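Long-range contacts in deacylase (Burkholderia multivorans, PDB 5THW), which probably hydrolyses N-carbamoyl-L-amino acids as a dinuclear zinc enzyme of the peptidase M20 family: residues 223-228 with 366-371; 233-238 with 340-345. All coordinates share one frame; numbering follows the deposited sequence.

In the fold
Contacts 1 and 2 both use strand 225-242. In contact 1 its first residues pair in parallel with the start of strand 370-375; in contact 2 its later residues pair antiparallel with strand 337-350. The centres of the contacts lie 33 Å apart and their nearest atoms about 11 Å; the contacts do not touch, but they share this strand. Contact 2 contributes Gln234 and Trp236 to the pocket holding N-(aminocarbonyl)-beta-alanine, the Trp236 side chain lying about 9 Å from a bound zinc ion. Contact 1 is more remote, although Gly226 is still about 10 Å from the side chain of the zinc ligand His211.

Contact 1. Residues 223-228 with 366-371; sequences KTIGVV and FGYPHR
Parallel pairing begins here with Ile225 opposite His370 and Gly226 opposite Arg371, and backbone hydrogen bonds supply most of its polar grip. Pro369 O is held twice, by Thr224 N at 2.7 Å and by Ile225 N at 3.1 Å, the second bond being the straighter (165° at the hydrogen). Beyond it the ladder alternates as parallel strands do: Arg371 N gives to Ile225 O, and Val227 N reaches Arg371 O at 2.7 Å. Within 366-371 itself, the imidazole is turned back by a chi1 of 58°, which sets CG between the backbone N and carbonyl carbon and lets His370 ND1 donate to Tyr368 O at 3.0 Å, in the carbonyl plane.

Apolar contacts flank this ladder. Ile225 CG1 rests against Tyr368 CB at 3.8 Å, the two side chains crossing at a slant, while Val227 CG2 lies alongside His370 and touches its CD2. Lys223, bent at chi2, lays CD against Pro369 CB, and the Lys223 and Arg371 side chains cross at about a right angle, their CG atoms 4.0 Å apart.

The guanidinium of Arg371 forms a salt bridge with Glu221. Gly367 closes helix 353-366 in a Schellman motif just before the pairing starts; His370 packs back on that helix, Thr224 and Tyr368 meet helix 411-429, and Ile225 touches strand 390-395.

Contact 2. Residues 233-238 with 340-345; sequences GQRWYE and LEQIFY. With URP (N-(aminocarbonyl)-beta-alanine), chain G.
The first torsions of Trp236 (CG beside its backbone N, chi1 -68°) and Phe344 (CG anti to its own, chi1 -171°) lay the two side chains alongside each other. They share one face of an antiparallel pair interrupted by a classic beta bulge, in which Ile343 and Phe344 both oppose Trp236. Trp236 O takes a bond from Ile343 N at 2.8 Å and a weak one from Phe344 N, while Trp236 N gives to Phe344 O. Past the bulge, Glu238 and Glu341 exchange two nearly straight backbone bonds.

Phe344 turns its edge to the indole face in a T-shaped pair, CD2 standing over the five-membered ring with centroids 5.1 Å apart. Ile343 CD1 lies across the Glu238 chain, whose carboxylate forms a salt bridge with Arg295 of the second subunit.

On the other face, the extended Arg235 chain runs alongside Tyr345, whose hydroxyl is bonded to Asp313. Arg235 CZ stands over the face of the Tyr345 ring, 4.3 Å from its centroid, in a cation-pi contact. Arg235 NH1 donates a hydrogen bond to Gln342 OE1 at 3.2 Å, an oxygen also bonded by Arg324; the guanidinium and amide planes are 85° apart. Tyr237 lies along the Gln342 chain, and its hydroxyl is hydrogen-bonded to Asp320.

The pairing also shapes the pocket for N-(aminocarbonyl)-beta-alanine. Trp236 NE1 donates to Gln234 OE1 at 2.8 Å, which probably fixes the rotation of the amide. Gln234 NE2 donates to O42 of the ligand carboxylate at 3.1 Å. Ligand O41 lies in plane at the indole edge, 3.8 Å from Trp236 CZ2.

Contact 1. Residues 223-228 with 366-371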
loop_
_atom_site.group_PDB
_atom_site.type_symbol
_atom_site.label_atom_id
_atom_site.label_comp_id
_atom_site.label_asym_id
_atom_site.label_seq_id
_atom_site.Cartn_x
_atom_site.Cartn_y
_atom_site.Cartn_z
ATOM N N LYS A 223 37.112 -17.450 6.433
ATOM C CA LYS A 223 37.223 -17.535 7.883
ATOM C C LYS A 223 36.018 -18.277 8.442
ATOM O O LYS A 223 34.894 -18.109 7.964
ATOM C CB LYS A 223 37.320 -16.144 8.517
ATOM C CG LYS A 223 38.587 -15.374 8.143
ATOM C CD LYS A 223 39.810 -16.161 8.560
ATOM C CE LYS A 223 40.983 -15.269 8.852
ATOM N NZ LYS A 223 42.245 -16.020 8.632
ATOM N N THR A 224 36.266 -19.129 9.431
ATOM C CA THR A 224 35.205 -19.939 10.009
ATOM C C THR A 224 34.499 -19.246 11.174
ATOM O O THR A 224 33.278 -19.377 11.323
ATOM C CB THR A 224 35.774 -21.285 10.447
ATOM O OG1 THR A 224 36.258 -21.976 9.290
ATOM C CG2 THR A 224 34.705 -22.131 11.125
ATOM N N ILE A 225 35.227 -18.512 12.010
ATOM C CA ILE A 225 34.656 -17.886 13.197
ATOM C C ILE A 225 34.917 -16.390 13.138
ATOM O O ILE A 225 36.053 -15.959 12.917
ATOM C CB ILE A 225 35.230 -18.494 14.490
ATOM C CG1 ILE A 225 34.833 -19.970 14.610
ATOM C CG2 ILE A 225 34.780 -17.697 15.708
ATOM C CD1 ILE A 225 33.334 -20.191 14.759
ATOM N N GLY A 226 33.869 -15.597 13.370
ATOM C CA GLY A 226 34.008 -14.169 13.523
ATOM C C GLY A 226 33.976 -13.816 14.994
ATOM O O GLY A 226 32.987 -14.074 15.685
ATOM N N VAL A 227 35.069 -13.227 15.476
ATOM C CA VAL A 227 35.163 -12.798 16.870
ATOM C C VAL A 227 34.528 -11.411 16.966
ATOM O O VAL A 227 35.175 -10.395 16.700
ATOM C CB VAL A 227 36.612 -12.802 17.362
ATOM C CG1 VAL A 227 36.684 -12.425 18.836
ATOM C CG2 VAL A 227 37.234 -14.169 17.113
ATOM N N VAL A 228 33.262 -11.365 17.378
ATOM C CA VAL A 228 32.478 -10.132 17.343
ATOM C C VAL A 228 32.981 -9.200 18.439
ATOM O O VAL A 228 32.797 -9.469 19.629
ATOM C CB VAL A 228 30.981 -10.410 17.515
ATOM C CG1 VAL A 228 30.193 -9.125 17.334
ATOM C CG2 VAL A 228 30.510 -11.491 16.553
ATOM N N PHE A 366 40.552 -24.718 18.826
ATOM C CA PHE A 366 40.046 -25.631 17.808
ATOM C C PHE A 366 40.731 -25.476 16.456
ATOM O O PHE A 366 40.480 -26.286 15.556
ATOM C CB PHE A 366 38.533 -25.441 17.628
ATOM C CG PHE A 366 37.711 -26.052 18.718
ATOM C CD1 PHE A 366 37.325 -25.304 19.812
ATOM C CD2 PHE A 366 37.327 -27.379 18.649
ATOM C CE1 PHE A 366 36.572 -25.865 20.815
ATOM C CE2 PHE A 366 36.571 -27.951 19.652
ATOM C CZ PHE A 366 36.193 -27.193 20.736
ATOM N N GLY A 367 41.596 -24.481 16.290
ATOM C CA GLY A 367 42.195 -24.225 14.994
ATOM C C GLY A 367 41.252 -23.667 13.951
ATOM O O GLY A 367 41.537 -23.767 12.755
ATOM N N TYR A 368 40.138 -23.075 14.371
ATOM C CA TYR A 368 39.217 -22.427 13.445
ATOM C C TYR A 368 39.803 -21.102 12.977
ATOM O O TYR A 368 40.099 -20.244 13.814
ATOM C CB TYR A 368 37.868 -22.179 14.115
ATOM C CG TYR A 368 37.113 -23.434 14.479
ATOM C CD1 TYR A 368 37.204 -24.568 13.687
ATOM C CD2 TYR A 368 36.320 -23.490 15.621
ATOM C CE1 TYR A 368 36.522 -25.721 14.008
ATOM C CE2 TYR A 368 35.634 -24.646 15.955
ATOM C CZ TYR A 368 35.742 -25.764 15.143
ATOM O OH TYR A 368 35.066 -26.929 15.441
ATOM N N PRO A 369 40.005 -20.897 11.675
ATOM C CA PRO A 369 40.433 -19.573 11.198
ATOM C C PRO A 369 39.408 -18.508 11.570
ATOM O O PRO A 369 38.212 -18.658 11.312
ATOM C CB PRO A 369 40.543 -19.759 9.680
ATOM C CG PRO A 369 40.743 -21.231 9.493
ATOM C CD PRO A 369 39.958 -21.891 10.589
ATOM N N HIS A 370 39.888 -17.422 12.176
ATOM C CA HIS A 370 39.006 -16.437 12.788
ATOM C C HIS A 370 39.493 -15.019 12.515
ATOM O O HIS A 370 40.614 -14.797 12.055
ATOM C CB HIS A 370 38.877 -16.690 14.297
ATOM C CG HIS A 370 40.180 -16.661 15.034
ATOM N ND1 HIS A 370 41.116 -17.669 14.933
ATOM C CD2 HIS A 370 40.688 -15.766 15.915
ATOM C CE1 HIS A 370 42.154 -17.385 15.699
ATOM N NE2 HIS A 370 41.918 -16.237 16.307
ATOM N N ARG A 371 38.611 -14.051 12.773
ATOM C CA ARG A 371 38.948 -12.641 12.631
ATOM C C ARG A 371 37.971 -11.811 13.457
ATOM O O ARG A 371 36.826 -12.218 13.677
ATOM C CB ARG A 371 38.909 -12.199 11.164
ATOM C CG ARG A 371 37.549 -12.356 10.508
ATOM C CD ARG A 371 36.875 -10.997 10.353
ATOM N NE ARG A 371 37.324 -10.310 9.145
ATOM C CZ ARG A 371 37.146 -9.014 8.899
ATOM N NH1 ARG A 371 36.523 -8.232 9.777
ATOM N NH2 ARG A 371 37.591 -8.496 7.766
#

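Contact 2. Residues 233-238 with 340-345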
loop_
_atom_site.group_PDB
_atom_site.type_symbol
_atom_site.label_atom_id
_atom_site.label_comp_id
_atom_site.label_asym_id
_atom_site.label_seq_id
_atom_site.Cartn_x
_atom_site.Cartn_y
_atom_site.Cartn_z
ATOM N N GLY A 233 25.570 1.022 15.943
ATOM C CA GLY A 233 24.337 1.633 16.398
ATOM C C GLY A 233 23.298 1.815 15.301
ATOM O O GLY A 233 23.596 1.830 14.107
ATOM N N GLN A 234 22.040 1.930 15.729
ATOM C CA GLN A 234 20.912 2.036 14.815
ATOM C C GLN A 234 19.952 3.136 15.252
ATOM O O GLN A 234 19.835 3.460 16.437
ATOM C CB GLN A 234 20.130 0.722 14.694
ATOM C CG GLN A 234 20.955 -0.526 14.467
ATOM C CD GLN A 234 20.097 -1.700 14.033
ATOM O OE1 GLN A 234 19.087 -1.524 13.354
ATOM N NE2 GLN A 234 20.473 -2.898 14.454
ATOM N N ARG A 235 19.238 3.677 14.265
ATOM C CA ARG A 235 18.167 4.647 14.471
ATOM C C ARG A 235 17.035 4.274 13.526
ATOM O O ARG A 235 17.258 4.148 12.318
ATOM C CB ARG A 235 18.644 6.075 14.179
ATOM C CG ARG A 235 19.405 6.785 15.290
ATOM C CD ARG A 235 19.903 8.139 14.773
ATOM N NE ARG A 235 20.968 8.722 15.587
ATOM C CZ ARG A 235 20.836 9.792 16.366
ATOM N NH1 ARG A 235 19.679 10.437 16.441
ATOM N NH2 ARG A 235 21.877 10.230 17.057
ATOM N N TRP A 236 15.842 4.055 14.069
ATOM C CA TRP A 236 14.668 3.704 13.280
ATOM C C TRP A 236 13.622 4.808 13.372
ATOM O O TRP A 236 13.398 5.384 14.444
ATOM C CB TRP A 236 14.049 2.375 13.731
ATOM C CG TRP A 236 14.882 1.160 13.451
ATOM C CD1 TRP A 236 16.207 1.125 13.102
ATOM C CD2 TRP A 236 14.449 -0.204 13.522
ATOM N NE1 TRP A 236 16.617 -0.178 12.942
ATOM C CE2 TRP A 236 15.560 -1.012 13.200
ATOM C CE3 TRP A 236 13.231 -0.821 13.830
ATOM C CZ2 TRP A 236 15.485 -2.407 13.173
ATOM C CZ3 TRP A 236 13.158 -2.202 13.796
ATOM C CH2 TRP A 236 14.279 -2.979 13.467
ATOM N N TYR A 237 12.949 5.060 12.257
ATOM C CA TYR A 237 11.986 6.140 12.173
ATOM C C TYR A 237 10.668 5.629 11.621
ATOM O O TYR A 237 10.610 4.632 10.892
ATOM C CB TYR A 237 12.488 7.287 11.271
ATOM C CG TYR A 237 13.822 7.844 11.678
ATOM C CD1 TYR A 237 14.998 7.205 11.309
ATOM C CD2 TYR A 237 13.910 9.009 12.428
ATOM C CE1 TYR A 237 16.226 7.705 11.677
ATOM C CE2 TYR A 237 15.136 9.521 12.800
ATOM C CZ TYR A 237 16.296 8.862 12.421
ATOM O OH TYR A 237 17.534 9.353 12.786
ATOM N N GLU A 238 9.606 6.330 11.992
ATOM C CA GLU A 238 8.297 6.159 11.381
ATOM C C GLU A 238 7.872 7.530 10.902
ATOM O O GLU A 238 7.855 8.485 11.689
ATOM C CB GLU A 238 7.278 5.568 12.361
ATOM C CG GLU A 238 7.483 4.082 12.643
ATOM C CD GLU A 238 6.424 3.508 13.581
ATOM O OE1 GLU A 238 6.400 2.269 13.780
ATOM O OE2 GLU A 238 5.614 4.301 14.111
ATOM N N LEU A 340 7.078 12.768 11.995
ATOM C CA LEU A 340 8.328 12.021 11.998
ATOM C C LEU A 340 8.686 11.681 13.436
ATOM O O LEU A 340 8.906 12.582 14.252
ATOM C CB LEU A 340 9.445 12.822 11.319
ATOM C CG LEU A 340 10.812 12.154 11.124
ATOM C CD1 LEU A 340 11.494 12.713 9.895
ATOM C CD2 LEU A 340 11.716 12.359 12.341
ATOM N N GLU A 341 8.733 10.390 13.747
ATOM C CA GLU A 341 9.122 9.926 15.071
ATOM C C GLU A 341 10.290 8.962 14.942
ATOM O O GLU A 341 10.211 7.977 14.197
ATOM C CB GLU A 341 7.959 9.243 15.806
ATOM C CG GLU A 341 8.294 8.912 17.260
ATOM C CD GLU A 341 7.207 8.125 17.987
ATOM O OE1 GLU A 341 7.515 7.523 19.040
ATOM O OE2 GLU A 341 6.050 8.107 17.513
ATOM N N GLN A 342 11.375 9.254 15.656
ATOM C CA GLN A 342 12.445 8.283 15.850
ATOM C C GLN A 342 11.997 7.322 16.944
ATOM O O GLN A 342 11.873 7.710 18.111
ATOM C CB GLN A 342 13.746 8.999 16.207
ATOM C CG GLN A 342 14.930 8.105 16.518
ATOM C CD GLN A 342 16.205 8.903 16.737
ATOM O OE1 GLN A 342 16.573 9.735 15.916
ATOM N NE2 GLN A 342 16.871 8.669 17.851
ATOM N N ILE A 343 11.771 6.059 16.572
ATOM C CA ILE A 343 11.158 5.083 17.467
ATOM C C ILE A 343 12.164 4.122 18.069
ATOM O O ILE A 343 11.786 3.292 18.904
ATOM C CB ILE A 343 10.045 4.294 16.749
ATOM C CG1 ILE A 343 10.618 3.555 15.534
ATOM C CG2 ILE A 343 8.915 5.228 16.353
ATOM C CD1 ILE A 343 9.767 2.411 15.051
ATOM N N PHE A 344 13.432 4.194 17.669
ATOM C CA PHE A 344 14.422 3.237 18.140
ATOM C C PHE A 344 15.790 3.870 17.991
ATOM O O PHE A 344 16.104 4.413 16.927
ATOM C CB PHE A 344 14.324 1.945 17.321
ATOM C CG PHE A 344 15.155 0.805 17.842
ATOM C CD1 PHE A 344 15.092 0.428 19.170
ATOM C CD2 PHE A 344 15.933 0.052 16.975
ATOM C CE1 PHE A 344 15.828 -0.646 19.631
ATOM C CE2 PHE A 344 16.664 -1.021 17.430
ATOM C CZ PHE A 344 16.609 -1.373 18.762
ATOM N N TYR A 345 16.585 3.830 19.059
ATOM C CA TYR A 345 17.958 4.302 18.975
ATOM C C TYR A 345 18.803 3.647 20.054
ATOM O O TYR A 345 18.412 3.641 21.227
ATOM C CB TYR A 345 18.024 5.826 19.102
ATOM C CG TYR A 345 19.414 6.359 19.363
ATOM C CD1 TYR A 345 20.435 6.168 18.442
ATOM C CD2 TYR A 345 19.699 7.081 20.514
ATOM C CE1 TYR A 345 21.711 6.664 18.662
ATOM C CE2 TYR A 345 20.971 7.584 20.745
ATOM C CZ TYR A 345 21.973 7.371 19.812
ATOM O OH TYR A 345 23.237 7.864 20.031
HETATM O O2 URP G . 18.521 -9.835 11.997
HETATM C C2 URP G . 18.311 -9.803 13.195
HETATM N N3 URP G . 17.948 -10.895 13.855
HETATM N N1 URP G . 18.415 -8.673 13.880
HETATM C C6 URP G . 17.259 -7.813 14.072
HETATM C C5 URP G . 17.655 -6.393 14.453
HETATM C C4 URP G . 18.288 -5.764 13.239
HETATM O O42 URP G . 19.523 -5.561 13.244
HETATM O O41 URP G . 17.551 -5.473 12.271
#